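Local atomic coordinates of penicillin binding protein 2X (PDB entry 5U47), a protein that probably forms peptide cross-links between glycan strands of septal peptidoglycan as a divisome transpeptidase, and is probably inactivated by beta-lactams, which acylate its active site. Residues S376-G381 with T424-N429; K600-T605 with I644-F649; I617-G622 with Y656-K661; T650-M655 with E664-W669. The protein carries 1 engineered substitution. One frame throughout, in Å; residues are numbered along the deposited sequence.

Contact 1 (S376-G381 with T424-N429)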
loop_
_atom_site.group_PDB
_atom_site.type_symbol
_atom_site.label_atom_id
_atom_site.label_comp_id
_atom_site.label_asym_id
_atom_site.label_seq_id
_atom_site.Cartn_x
_atom_site.Cartn_y
_atom_site.Cartn_z
ATOM N N SER A 376 13.824 15.796 -8.706
ATOM C CA SER A 376 12.508 16.127 -9.224
ATOM C C SER A 376 12.077 15.044 -10.246
ATOM O O SER A 376 10.936 14.578 -10.212
ATOM C CB SER A 376 12.522 17.537 -9.822
ATOM O OG SER A 376 11.214 17.927 -10.182
ATOM N N LEU A 377 12.998 14.608 -11.107
ATOM C CA LEU A 377 12.712 13.528 -12.067
ATOM C C LEU A 377 12.377 12.206 -11.357
ATOM O O LEU A 377 11.576 11.411 -11.857
ATOM C CB LEU A 377 13.888 13.316 -13.008
ATOM C CG LEU A 377 14.188 14.426 -14.030
ATOM C CD1 LEU A 377 15.437 14.068 -14.804
ATOM C CD2 LEU A 377 13.027 14.645 -14.990
ATOM N N TYR A 378 13.025 11.983 -10.209
ATOM C CA TYR A 378 12.755 10.833 -9.346
ATOM C C TYR A 378 11.468 11.049 -8.501
ATOM O O TYR A 378 11.052 10.156 -7.757
ATOM C CB TYR A 378 13.958 10.509 -8.460
ATOM C CG TYR A 378 14.971 9.555 -9.077
ATOM C CD1 TYR A 378 14.649 8.209 -9.258
ATOM C CD2 TYR A 378 16.268 9.974 -9.413
ATOM C CE1 TYR A 378 15.564 7.313 -9.780
ATOM C CE2 TYR A 378 17.196 9.085 -9.945
ATOM C CZ TYR A 378 16.845 7.749 -10.120
ATOM O OH TYR A 378 17.746 6.837 -10.651
ATOM N N LYS A 379 10.896 12.248 -8.609
ATOM C CA LYS A 379 9.618 12.639 -7.995
ATOM C C LYS A 379 9.563 12.784 -6.483
ATOM O O LYS A 379 8.460 12.740 -5.881
ATOM C CB LYS A 379 8.463 11.742 -8.483
ATOM C CG LYS A 379 8.204 11.838 -9.975
ATOM C CD LYS A 379 7.008 10.983 -10.367
ATOM C CE LYS A 379 6.721 11.077 -11.856
ATOM N NZ LYS A 379 6.186 12.410 -12.247
ATOM N N PHE A 380 10.721 12.945 -5.857
ATOM C CA PHE A 380 10.737 13.209 -4.425
ATOM C C PHE A 380 10.000 14.503 -4.145
ATOM O O PHE A 380 10.018 15.437 -4.966
ATOM C CB PHE A 380 12.151 13.196 -3.877
ATOM C CG PHE A 380 12.754 11.825 -3.896
ATOM C CD1 PHE A 380 12.301 10.869 -3.015
ATOM C CD2 PHE A 380 13.725 11.477 -4.829
ATOM C CE1 PHE A 380 12.821 9.588 -3.019
ATOM C CE2 PHE A 380 14.255 10.190 -4.846
ATOM C CZ PHE A 380 13.802 9.246 -3.937
ATOM N N GLY A 381 9.281 14.524 -3.022
ATOM C CA GLY A 381 8.434 15.663 -2.656
ATOM C C GLY A 381 7.027 15.593 -3.272
ATOM O O GLY A 381 6.182 16.445 -2.992
ATOM N N THR A 424 12.426 1.473 -8.654
ATOM C CA THR A 424 11.990 0.782 -9.859
ATOM C C THR A 424 12.744 1.261 -11.107
ATOM O O THR A 424 12.926 0.476 -12.020
ATOM C CB THR A 424 10.460 0.872 -10.145
ATOM O OG1 THR A 424 10.074 2.240 -10.329
ATOM C CG2 THR A 424 9.668 0.273 -9.056
ATOM N N ALA A 425 13.163 2.535 -11.160
ATOM C CA ALA A 425 13.880 3.041 -12.329
ATOM C C ALA A 425 15.263 2.388 -12.407
ATOM O O ALA A 425 15.774 2.109 -13.475
ATOM C CB ALA A 425 14.004 4.550 -12.280
ATOM N N ILE A 426 15.851 2.114 -11.253
ATOM C CA ILE A 426 17.142 1.453 -11.199
ATOM C C ILE A 426 17.011 0.003 -11.668
ATOM O O ILE A 426 17.849 -0.463 -12.435
ATOM C CB ILE A 426 17.704 1.511 -9.774
ATOM C CG1 ILE A 426 17.869 2.969 -9.317
ATOM C CG2 ILE A 426 19.025 0.739 -9.670
ATOM C CD1 ILE A 426 18.911 3.762 -10.070
ATOM N N SER A 427 15.959 -0.681 -11.211
ATOM C CA SER A 427 15.698 -2.089 -11.517
ATOM C C SER A 427 15.081 -2.357 -12.888
ATOM O O SER A 427 15.116 -3.497 -13.366
ATOM C CB SER A 427 14.715 -2.691 -10.488
ATOM O OG SER A 427 13.347 -2.280 -10.758
ATOM N N ASN A 428 14.494 -1.330 -13.493
ATOM C CA ASN A 428 13.782 -1.474 -14.770
ATOM C C ASN A 428 14.353 -0.570 -15.896
ATOM O O ASN A 428 13.622 0.235 -16.493
ATOM C CB ASN A 428 12.288 -1.169 -14.518
ATOM C CG ASN A 428 11.422 -1.368 -15.749
ATOM O OD1 ASN A 428 11.519 -2.379 -16.418
ATOM N ND2 ASN A 428 10.548 -0.388 -16.038
ATOM N N ASN A 429 15.659 -0.705 -16.164
ATOM C CA ASN A 429 16.333 -0.017 -17.276
ATOM C C ASN A 429 16.129 1.506 -17.359
ATOM O O ASN A 429 16.061 2.087 -18.452
ATOM C CB ASN A 429 15.916 -0.692 -18.599
ATOM C CG ASN A 429 16.287 -2.168 -18.634
ATOM O OD1 ASN A 429 15.425 -3.043 -18.799
ATOM N ND2 ASN A 429 17.549 -2.454 -18.410
#
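Tyr378 reaches across to Ala425 and Ile426 and joins the ends of two helices in the penicillin-binding transpeptidase domain. Its ring atom CE1 lies 4.0 Å from the CB of Ala425. Both Ala425 CB and the CD1 methyl of Ile426 come to the ring obliquely. The phenol oxygen goes further: Tyr378 OH sits 3.3 Å from Ile426 CD1, the end methyl of its branch. The tyrosine and isoleucine side chains cross at about a right angle. Ile426 CG1 stands anti to the carbonyl carbon (chi1 -59°), and this sets the CG1 branch, and with it CD1, on the phenol side.

The tyrosine hydroxyl is buried but hydrogen-bonded to Ser303 on helix 297-308. Ile426 packs on that same helix, through Val299, Met300 and Ser303. The tyrosine side chain also touches Ala422, one turn back on helix 416-427.

Tyr378 lies at the C-terminal end of the helix that begins at residue 368, and the chain then turns at Lys379, where phi is positive. This is a Schellman motif. Its backbone bonds point back into the last turn and fix the chain just where the tyrosine leaves it. One of them runs from Lys379 N to Ser376 O, 2.8 Å.

Contact 2 (K600-T605 with I644-F649)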
loop_
_atom_site.group_PDB
_atom_site.type_symbol
_atom_site.label_atom_id
_atom_site.label_comp_id
_atom_site.label_asym_id
_atom_site.label_seq_id
_atom_site.Cartn_x
_atom_site.Cartn_y
_atom_site.Cartn_z
ATOM N N LYS A 600 -12.429 19.688 -9.184
ATOM C CA LYS A 600 -11.996 18.863 -8.035
ATOM C C LYS A 600 -10.487 18.974 -7.794
ATOM O O LYS A 600 -9.760 19.557 -8.602
ATOM C CB LYS A 600 -12.390 17.399 -8.213
ATOM C CG LYS A 600 -13.868 17.173 -7.991
ATOM C CD LYS A 600 -14.248 15.705 -8.079
ATOM C CE LYS A 600 -15.497 15.418 -7.257
ATOM N NZ LYS A 600 -16.592 16.397 -7.529
ATOM N N THR A 601 -10.028 18.397 -6.690
ATOM C CA THR A 601 -8.610 18.414 -6.335
ATOM C C THR A 601 -7.898 17.294 -7.106
ATOM O O THR A 601 -8.340 16.142 -7.067
ATOM C CB THR A 601 -8.421 18.252 -4.821
ATOM O OG1 THR A 601 -9.267 19.191 -4.141
ATOM C CG2 THR A 601 -6.969 18.489 -4.428
ATOM N N PRO A 602 -6.815 17.632 -7.845
ATOM C CA PRO A 602 -6.095 16.653 -8.658
ATOM C C PRO A 602 -5.605 15.438 -7.890
ATOM O O PRO A 602 -5.840 14.315 -8.322
ATOM C CB PRO A 602 -4.906 17.458 -9.199
ATOM C CG PRO A 602 -5.411 18.834 -9.267
ATOM C CD PRO A 602 -6.267 18.984 -8.051
ATOM N N GLY A 603 -4.958 15.677 -6.755
ATOM C CA GLY A 603 -4.394 14.614 -5.927
ATOM C C GLY A 603 -5.355 13.493 -5.567
ATOM O O GLY A 603 -5.140 12.323 -5.939
ATOM N N GLU A 604 -6.432 13.833 -4.865
ATOM C CA GLU A 604 -7.404 12.817 -4.451
ATOM C C GLU A 604 -8.085 12.154 -5.652
ATOM O O GLU A 604 -8.379 10.958 -5.612
ATOM C CB GLU A 604 -8.416 13.361 -3.418
ATOM C CG GLU A 604 -9.438 14.353 -3.901
ATOM C CD GLU A 604 -10.222 14.975 -2.736
ATOM O OE1 GLU A 604 -9.705 15.916 -2.089
ATOM O OE2 GLU A 604 -11.365 14.536 -2.487
ATOM N N THR A 605 -8.289 12.917 -6.727
ATOM C CA THR A 605 -8.891 12.373 -7.938
ATOM C C THR A 605 -7.961 11.350 -8.588
ATOM O O THR A 605 -8.418 10.280 -9.000
ATOM C CB THR A 605 -9.261 13.490 -8.935
ATOM O OG1 THR A 605 -10.213 14.364 -8.316
ATOM C CG2 THR A 605 -9.863 12.930 -10.211
ATOM N N ILE A 644 -4.657 14.809 -16.685
ATOM C CA ILE A 644 -5.401 15.700 -15.795
ATOM C C ILE A 644 -4.549 16.961 -15.750
ATOM O O ILE A 644 -3.451 16.956 -15.172
ATOM C CB ILE A 644 -5.565 15.116 -14.378
ATOM C CG1 ILE A 644 -6.404 13.839 -14.403
ATOM C CG2 ILE A 644 -6.225 16.121 -13.436
ATOM C CD1 ILE A 644 -6.411 13.109 -13.068
ATOM N N MET A 645 -5.016 18.031 -16.390
ATOM C CA MET A 645 -4.266 19.291 -16.370
ATOM C C MET A 645 -4.760 20.142 -15.221
ATOM O O MET A 645 -5.933 20.478 -15.169
ATOM C CB MET A 645 -4.409 20.068 -17.668
ATOM C CG MET A 645 -3.421 21.236 -17.797
ATOM S SD MET A 645 -3.691 22.157 -19.321
ATOM C CE MET A 645 -5.146 23.102 -18.889
ATOM N N THR A 646 -3.860 20.500 -14.313
ATOM C CA THR A 646 -4.243 21.317 -13.169
ATOM C C THR A 646 -4.256 22.773 -13.587
ATOM O O THR A 646 -3.842 23.114 -14.699
ATOM C CB THR A 646 -3.268 21.174 -11.993
ATOM O OG1 THR A 646 -2.020 21.796 -12.326
ATOM C CG2 THR A 646 -3.060 19.710 -11.649
ATOM N N ASN A 647 -4.694 23.634 -12.672
ATOM C CA ASN A 647 -4.757 25.064 -12.956
ATOM C C ASN A 647 -3.402 25.789 -12.853
ATOM O O ASN A 647 -3.348 26.986 -13.067
ATOM C CB ASN A 647 -5.824 25.771 -12.104
ATOM C CG ASN A 647 -5.530 25.733 -10.625
ATOM O OD1 ASN A 647 -4.915 24.793 -10.112
ATOM N ND2 ASN A 647 -6.018 26.731 -9.919
ATOM N N GLU A 648 -2.323 25.081 -12.519
ATOM C CA GLU A 648 -0.988 25.703 -12.495
ATOM C C GLU A 648 0.000 24.761 -13.170
ATOM O O GLU A 648 0.576 23.875 -12.537
ATOM C CB GLU A 648 -0.545 26.063 -11.085
ATOM C CG GLU A 648 0.785 26.799 -11.083
ATOM C CD GLU A 648 1.209 27.281 -9.715
ATOM O OE1 GLU A 648 0.511 26.968 -8.724
ATOM O OE2 GLU A 648 2.253 27.967 -9.638
ATOM N N PHE A 649 0.202 24.988 -14.461
ATOM C CA PHE A 649 1.015 24.112 -15.306
ATOM C C PHE A 649 1.867 24.970 -16.237
ATOM O O PHE A 649 1.359 25.525 -17.213
ATOM C CB PHE A 649 0.065 23.156 -16.061
ATOM C CG PHE A 649 0.742 22.241 -17.054
ATOM C CD1 PHE A 649 1.872 21.516 -16.704
ATOM C CD2 PHE A 649 0.197 22.054 -18.314
ATOM C CE1 PHE A 649 2.478 20.658 -17.611
ATOM C CE2 PHE A 649 0.793 21.189 -19.225
ATOM C CZ PHE A 649 1.936 20.491 -18.873
#
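Pro602 and Thr646 bring the two backbones closest, with their CA atoms 6.7 Å apart. Pro602 opens helix 602-611, and Thr646 ends strand 641-646. Thr601 is at the N-cap position, but its side chain makes no capping bond. The helix packs on one face of the small sheet of this PASTA domain.

The proline ring meets the threonine methyl. Pro602 CG is 3.5 Å from Thr646 CG2, tighter than usual for two carbons, and Pro602 CB is 3.8 Å from the same methyl. The two side chains cross at about a right angle. Thr646 CG2 lies anti to the carbonyl carbon, which leaves OG1 between the backbone N and the carbonyl carbon (chi1 70°). That hydroxyl is hydrogen-bonded to Leu619 O and Gly622 N, at the end of strand 615-619 and in the turn after it. It also takes a weak bond from Glu648 N.

One helical turn on, Thr605 CG2 approaches Ile644 CD1 at 4.5 Å. Ile625 of the outer strand 625-628 touches both residues. Thr605 OG1 turns back to Thr601 O, 2.9 Å away and above the carbonyl plane. The same oxygen accepts from Thr605 N.

The join is therefore purely apolar. The hydroxyls of Thr605 and Thr646 spend their bonds on backbone groups, and only carbon faces carbon between helix and strand.

Contact 3 (I617-G622 with Y656-K661)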
loop_
_atom_site.group_PDB
_atom_site.type_symbol
_atom_site.label_atom_id
_atom_site.label_comp_id
_atom_site.label_asym_id
_atom_site.label_seq_id
_atom_site.Cartn_x
_atom_site.Cartn_y
_atom_site.Cartn_z
ATOM N N ILE A 617 -2.123 10.939 -15.398
ATOM C CA ILE A 617 -0.910 11.752 -15.415
ATOM C C ILE A 617 -1.377 13.159 -15.024
ATOM O O ILE A 617 -2.189 13.772 -15.749
ATOM C CB ILE A 617 -0.266 11.831 -16.807
ATOM C CG1 ILE A 617 0.148 10.433 -17.287
ATOM C CG2 ILE A 617 0.918 12.775 -16.760
ATOM C CD1 ILE A 617 0.507 10.371 -18.757
ATOM N N VAL A 618 -0.887 13.647 -13.887
ATOM C CA VAL A 618 -1.267 14.956 -13.371
ATOM C C VAL A 618 -0.259 15.958 -13.909
ATOM O O VAL A 618 0.953 15.789 -13.698
ATOM C CB VAL A 618 -1.307 14.955 -11.837
ATOM C CG1 VAL A 618 -1.562 16.348 -11.271
ATOM C CG2 VAL A 618 -2.393 13.992 -11.351
ATOM N N LEU A 619 -0.755 16.968 -14.636
ATOM C CA LEU A 619 0.104 17.986 -15.228
ATOM C C LEU A 619 0.108 19.247 -14.385
ATOM O O LEU A 619 -0.934 19.914 -14.227
ATOM C CB LEU A 619 -0.357 18.344 -16.643
ATOM C CG LEU A 619 -0.465 17.198 -17.648
ATOM C CD1 LEU A 619 -1.086 17.688 -18.938
ATOM C CD2 LEU A 619 0.895 16.569 -17.913
ATOM N N GLY A 620 1.275 19.586 -13.845
ATOM C CA GLY A 620 1.396 20.805 -13.064
ATOM C C GLY A 620 1.211 20.620 -11.571
ATOM O O GLY A 620 1.108 19.508 -11.084
ATOM N N VAL A 621 1.132 21.746 -10.861
ATOM C CA VAL A 621 1.097 21.759 -9.399
ATOM C C VAL A 621 -0.102 22.438 -8.762
ATOM O O VAL A 621 -0.136 22.578 -7.551
ATOM C CB VAL A 621 2.371 22.448 -8.863
ATOM C CG1 VAL A 621 3.595 21.649 -9.275
ATOM C CG2 VAL A 621 2.484 23.889 -9.367
ATOM N N GLY A 622 -1.068 22.875 -9.571
ATOM C CA GLY A 622 -2.262 23.542 -9.047
ATOM C C GLY A 622 -3.166 22.615 -8.250
ATOM O O GLY A 622 -3.141 21.388 -8.437
ATOM N N TYR A 656 8.098 10.494 -20.991
ATOM C CA TYR A 656 8.426 9.112 -21.296
ATOM C C TYR A 656 7.223 8.205 -21.004
ATOM O O TYR A 656 6.588 8.299 -19.944
ATOM C CB TYR A 656 9.653 8.623 -20.532
ATOM C CG TYR A 656 10.134 7.290 -21.065
ATOM C CD1 TYR A 656 9.532 6.090 -20.678
ATOM C CD2 TYR A 656 11.149 7.232 -21.991
ATOM C CE1 TYR A 656 9.954 4.873 -21.191
ATOM C CE2 TYR A 656 11.582 6.024 -22.504
ATOM C CZ TYR A 656 10.976 4.854 -22.104
ATOM O OH TYR A 656 11.404 3.675 -22.633
ATOM N N GLY A 657 6.905 7.344 -21.956
ATOM C CA GLY A 657 5.782 6.414 -21.793
ATOM C C GLY A 657 4.391 6.949 -22.143
ATOM O O GLY A 657 3.423 6.199 -22.107
ATOM N N TRP A 658 4.274 8.235 -22.463
ATOM C CA TRP A 658 2.980 8.793 -22.884
ATOM C C TRP A 658 2.499 8.194 -24.203
ATOM O O TRP A 658 3.296 7.975 -25.126
ATOM C CB TRP A 658 3.065 10.311 -23.093
ATOM C CG TRP A 658 3.106 11.138 -21.861
ATOM C CD1 TRP A 658 3.555 10.768 -20.634
ATOM C CD2 TRP A 658 2.788 12.528 -21.765
ATOM N NE1 TRP A 658 3.489 11.823 -19.768
ATOM C CE2 TRP A 658 3.015 12.917 -20.435
ATOM C CE3 TRP A 658 2.288 13.473 -22.669
ATOM C CZ2 TRP A 658 2.794 14.230 -19.984
ATOM C CZ3 TRP A 658 2.053 14.789 -22.213
ATOM C CH2 TRP A 658 2.309 15.145 -20.890
ATOM N N THR A 659 1.192 7.970 -24.313
ATOM C CA THR A 659 0.638 7.558 -25.598
ATOM C C THR A 659 0.644 8.750 -26.555
ATOM O O THR A 659 0.678 9.911 -26.127
ATOM C CB THR A 659 -0.809 7.046 -25.485
ATOM O OG1 THR A 659 -1.655 8.083 -24.946
ATOM C CG2 THR A 659 -0.858 5.787 -24.612
ATOM N N LYS A 660 0.623 8.463 -27.848
ATOM C CA LYS A 660 0.591 9.525 -28.857
ATOM C C LYS A 660 -0.670 10.387 -28.682
ATOM O O LYS A 660 -0.618 11.606 -28.786
ATOM C CB LYS A 660 0.649 8.948 -30.275
ATOM C CG LYS A 660 0.744 10.036 -31.334
ATOM C CD LYS A 660 0.907 9.481 -32.737
ATOM C CE LYS A 660 1.041 10.623 -33.742
ATOM N NZ LYS A 660 1.452 10.149 -35.090
ATOM N N LYS A 661 -1.795 9.743 -28.387
ATOM C CA LYS A 661 -3.056 10.473 -28.137
ATOM C C LYS A 661 -2.855 11.531 -27.059
ATOM O O LYS A 661 -3.307 12.668 -27.195
ATOM C CB LYS A 661 -4.160 9.494 -27.698
ATOM C CG LYS A 661 -5.525 10.117 -27.391
ATOM C CD LYS A 661 -6.490 9.027 -26.910
ATOM C CE LYS A 661 -7.892 9.551 -26.622
ATOM N NZ LYS A 661 -7.939 10.528 -25.509
#
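Trp658 meets Ile617 and Leu619 across this contact. Gln641 holds the backbone on both sides of the tryptophan: its NE2 donates to Gly657 O, and its OE1 accepts from Thr659 N. Tyr656 comes first in the segment, and its side chain touches Ile431 and Lys459 of the transpeptidase domain. Gly657 follows with positive phi, a backbone shape that calls for glycine.

Trp658 then turns its indole onto strand 615-619. CG lies anti to the carbonyl carbon (chi1 -75°), and the ring turns one face to the isoleucine. Ile617 CD1 sits over this face, at the five-membered ring, 3.7 Å from its centroid and 24° off the ring normal. This is a CH-pi contact. The methyl is shifted toward the rim of the indole, and its nearest ring atom is Trp658 NE1, 3.5 Å from Ile617 CD1. The second branch, Ile617 CG2, reaches Trp658 CZ2 at 4.0 Å. Leu619 uses the other end of the indole: its CD2 is 3.6 Å from Trp658 CH2 and approaches obliquely.

The two segments belong to successive PASTA domains. The first lends an outer strand of its three-stranded sheet, and the second lends the residues that lead into helix 660-670. Gln641 lies on the central strand 641-646 of the first domain's sheet.

Thr659 is the N-cap of helix 660-670. Its OG1 is hydrogen-bonded to Asn662 N.

Contact 4 (T650-M655 with E664-W669)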
loop_
_atom_site.group_PDB
_atom_site.type_symbol
_atom_site.label_atom_id
_atom_site.label_comp_id
_atom_site.label_asym_id
_atom_site.label_seq_id
_atom_site.Cartn_x
_atom_site.Cartn_y
_atom_site.Cartn_z
ATOM N N THR A 650 3.157 25.071 -15.918
ATOM C CA THR A 650 4.077 25.938 -16.663
ATOM C C THR A 650 5.367 25.308 -17.184
ATOM O O THR A 650 6.076 25.953 -17.957
ATOM C CB THR A 650 4.529 27.115 -15.775
ATOM O OG1 THR A 650 5.245 26.595 -14.648
ATOM C CG2 THR A 650 3.330 27.952 -15.300
ATOM N N GLU A 651 5.696 24.096 -16.742
ATOM C CA GLU A 651 6.925 23.398 -17.162
ATOM C C GLU A 651 6.641 22.110 -17.943
ATOM O O GLU A 651 5.682 21.396 -17.642
ATOM C CB GLU A 651 7.779 23.053 -15.939
ATOM C CG GLU A 651 8.374 24.255 -15.215
ATOM C CD GLU A 651 9.285 23.857 -14.049
ATOM O OE1 GLU A 651 9.198 22.709 -13.561
ATOM O OE2 GLU A 651 10.095 24.704 -13.607
ATOM N N LEU A 652 7.495 21.820 -18.931
ATOM C CA LEU A 652 7.365 20.630 -19.754
ATOM C C LEU A 652 7.553 19.380 -18.898
ATOM O O LEU A 652 8.529 19.287 -18.147
ATOM C CB LEU A 652 8.437 20.614 -20.846
ATOM C CG LEU A 652 8.346 19.503 -21.896
ATOM C CD1 LEU A 652 7.056 19.627 -22.698
ATOM C CD2 LEU A 652 9.547 19.605 -22.819
ATOM N N PRO A 653 6.617 18.430 -18.975
ATOM C CA PRO A 653 6.782 17.187 -18.224
ATOM C C PRO A 653 7.811 16.232 -18.807
ATOM O O PRO A 653 8.263 16.425 -19.916
ATOM C CB PRO A 653 5.417 16.495 -18.381
ATOM C CG PRO A 653 4.471 17.559 -18.811
ATOM C CD PRO A 653 5.268 18.574 -19.546
ATOM N N ASP A 654 8.144 15.201 -18.029
ATOM C CA ASP A 654 8.934 14.052 -18.490
ATOM C C ASP A 654 7.800 13.267 -19.154
ATOM O O ASP A 654 6.860 12.840 -18.491
ATOM C CB ASP A 654 9.564 13.315 -17.304
ATOM C CG ASP A 654 10.134 11.944 -17.657
ATOM O OD1 ASP A 654 10.001 11.479 -18.811
ATOM O OD2 ASP A 654 10.707 11.309 -16.726
ATOM N N MET A 655 7.868 13.142 -20.478
ATOM C CA MET A 655 6.792 12.544 -21.238
ATOM C C MET A 655 7.062 11.086 -21.591
ATOM O O MET A 655 6.314 10.488 -22.381
ATOM C CB MET A 655 6.553 13.388 -22.508
ATOM C CG MET A 655 6.147 14.834 -22.226
ATOM S SD MET A 655 6.212 15.896 -23.690
ATOM C CE MET A 655 4.936 15.163 -24.680
ATOM N N GLU A 664 -0.627 14.388 -28.258
ATOM C CA GLU A 664 -1.456 15.264 -29.124
ATOM C C GLU A 664 -2.400 16.165 -28.322
ATOM O O GLU A 664 -2.575 17.335 -28.649
ATOM C CB GLU A 664 -2.297 14.442 -30.114
ATOM C CG GLU A 664 -1.502 13.718 -31.196
ATOM C CD GLU A 664 -2.388 13.004 -32.217
ATOM O OE1 GLU A 664 -2.091 11.837 -32.567
ATOM O OE2 GLU A 664 -3.397 13.602 -32.666
ATOM N N THR A 665 -3.020 15.610 -27.287
ATOM C CA THR A 665 -3.950 16.367 -26.463
ATOM C C THR A 665 -3.195 17.494 -25.755
ATOM O O THR A 665 -3.607 18.648 -25.788
ATOM C CB THR A 665 -4.647 15.468 -25.433
ATOM O OG1 THR A 665 -5.366 14.438 -26.125
ATOM C CG2 THR A 665 -5.610 16.265 -24.577
ATOM N N PHE A 666 -2.081 17.137 -25.137
ATOM C CA PHE A 666 -1.214 18.087 -24.467
ATOM C C PHE A 666 -0.764 19.213 -25.390
ATOM O O PHE A 666 -0.783 20.400 -25.011
ATOM C CB PHE A 666 0.025 17.342 -23.921
ATOM C CG PHE A 666 1.194 18.241 -23.652
ATOM C CD1 PHE A 666 1.138 19.193 -22.650
ATOM C CD2 PHE A 666 2.334 18.172 -24.438
ATOM C CE1 PHE A 666 2.211 20.054 -22.424
ATOM C CE2 PHE A 666 3.418 19.018 -24.212
ATOM C CZ PHE A 666 3.349 19.961 -23.205
ATOM N N ALA A 667 -0.358 18.838 -26.600
ATOM C CA ALA A 667 0.159 19.802 -27.556
ATOM C C ALA A 667 -0.926 20.780 -27.975
ATOM O O ALA A 667 -0.668 21.971 -28.139
ATOM C CB ALA A 667 0.733 19.090 -28.767
ATOM N N LYS A 668 -2.128 20.253 -28.169
ATOM C CA LYS A 668 -3.267 21.074 -28.524
ATOM C C LYS A 668 -3.607 22.012 -27.358
ATOM O O LYS A 668 -3.847 23.186 -27.583
ATOM C CB LYS A 668 -4.473 20.219 -28.878
ATOM C CG LYS A 668 -5.674 21.009 -29.406
ATOM C CD LYS A 668 -6.938 20.154 -29.470
ATOM C CE LYS A 668 -7.464 19.809 -28.071
ATOM N NZ LYS A 668 -8.596 18.835 -28.101
ATOM N N TRP A 669 -3.616 21.500 -26.124
ATOM C CA TRP A 669 -3.919 22.348 -24.959
ATOM C C TRP A 669 -2.942 23.505 -24.793
ATOM O O TRP A 669 -3.348 24.617 -24.456
ATOM C CB TRP A 669 -3.921 21.546 -23.644
ATOM C CG TRP A 669 -5.081 20.618 -23.449
ATOM C CD1 TRP A 669 -6.310 20.696 -24.045
ATOM C CD2 TRP A 669 -5.176 19.572 -22.479
ATOM N NE1 TRP A 669 -7.133 19.701 -23.563
ATOM C CE2 TRP A 669 -6.464 19.005 -22.595
ATOM C CE3 TRP A 669 -4.281 19.027 -21.552
ATOM C CZ2 TRP A 669 -6.883 17.941 -21.811
ATOM C CZ3 TRP A 669 -4.705 17.958 -20.765
ATOM C CH2 TRP A 669 -5.994 17.433 -20.905
#
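Phe666 points its ring from helix 660-670 at the segment 650-655, where Leu652, Pro653 and Met655 receive it. All three come to the ring obliquely. The leucine and the methionine each cross the phenylalanine at about a right angle.

Leu652 meets the far end of the ring. Its CD1 methyl is 3.8 Å from Phe666 CZ and 4.0 Å from Phe666 CE2. The leucine CG is anti to the backbone N (chi1 -174°), and this carries the methyl toward the helix. Pro653 comes to the same end more loosely, with its CD 4.4 Å from Phe666 CZ.

The segment has no regular helix or strand. It lies in the second PASTA domain, between strand 641-646 and helix 660-670, and it packs on the helix through Phe666. Leu652 is tied by backbone bonds to Gly692 and Glu693, and it also packs on Ile701 of strand 700-706. Gln687 holds the chain further on, through Pro653 O and Met655 N.

Met655 takes the side of the ring nearer the helix. Its chain bends at chi3, 65°, and its CE methyl reaches 4.0 Å from Phe666 CD2. The sulfur makes a Met-aromatic contact: Met655 SD is 5.1 Å from the centroid of the Phe666 ring and 47° off its normal. Ile672, Leu695 and Leu643 also touch Phe666, the last from strand 641-646 of the first PASTA domain.

Contact 1 comes first along the chain and lies in the transpeptidase domain; the other three follow in the PASTA region. Contacts 2 and 3 use neighbouring strands, 641-646 and 615-619, of one sheet. Their segments alternate along the chain, and their centres are 12 Å apart. Contacts 3 and 4 share helix 660-670 and have centres 7 Å apart. Trp658 touches Phe666 between them. Phe649 and Met645 in turn pack on Phe666 and Trp669, which joins contact 2 to contact 4. Contact 3 joins the two PASTA domains, and it touches contact 2 in the first and contact 4 in the second. Contact 1 touches none of them but lies close to contacts 3 and 4, where the second PASTA domain meets the transpeptidase domain.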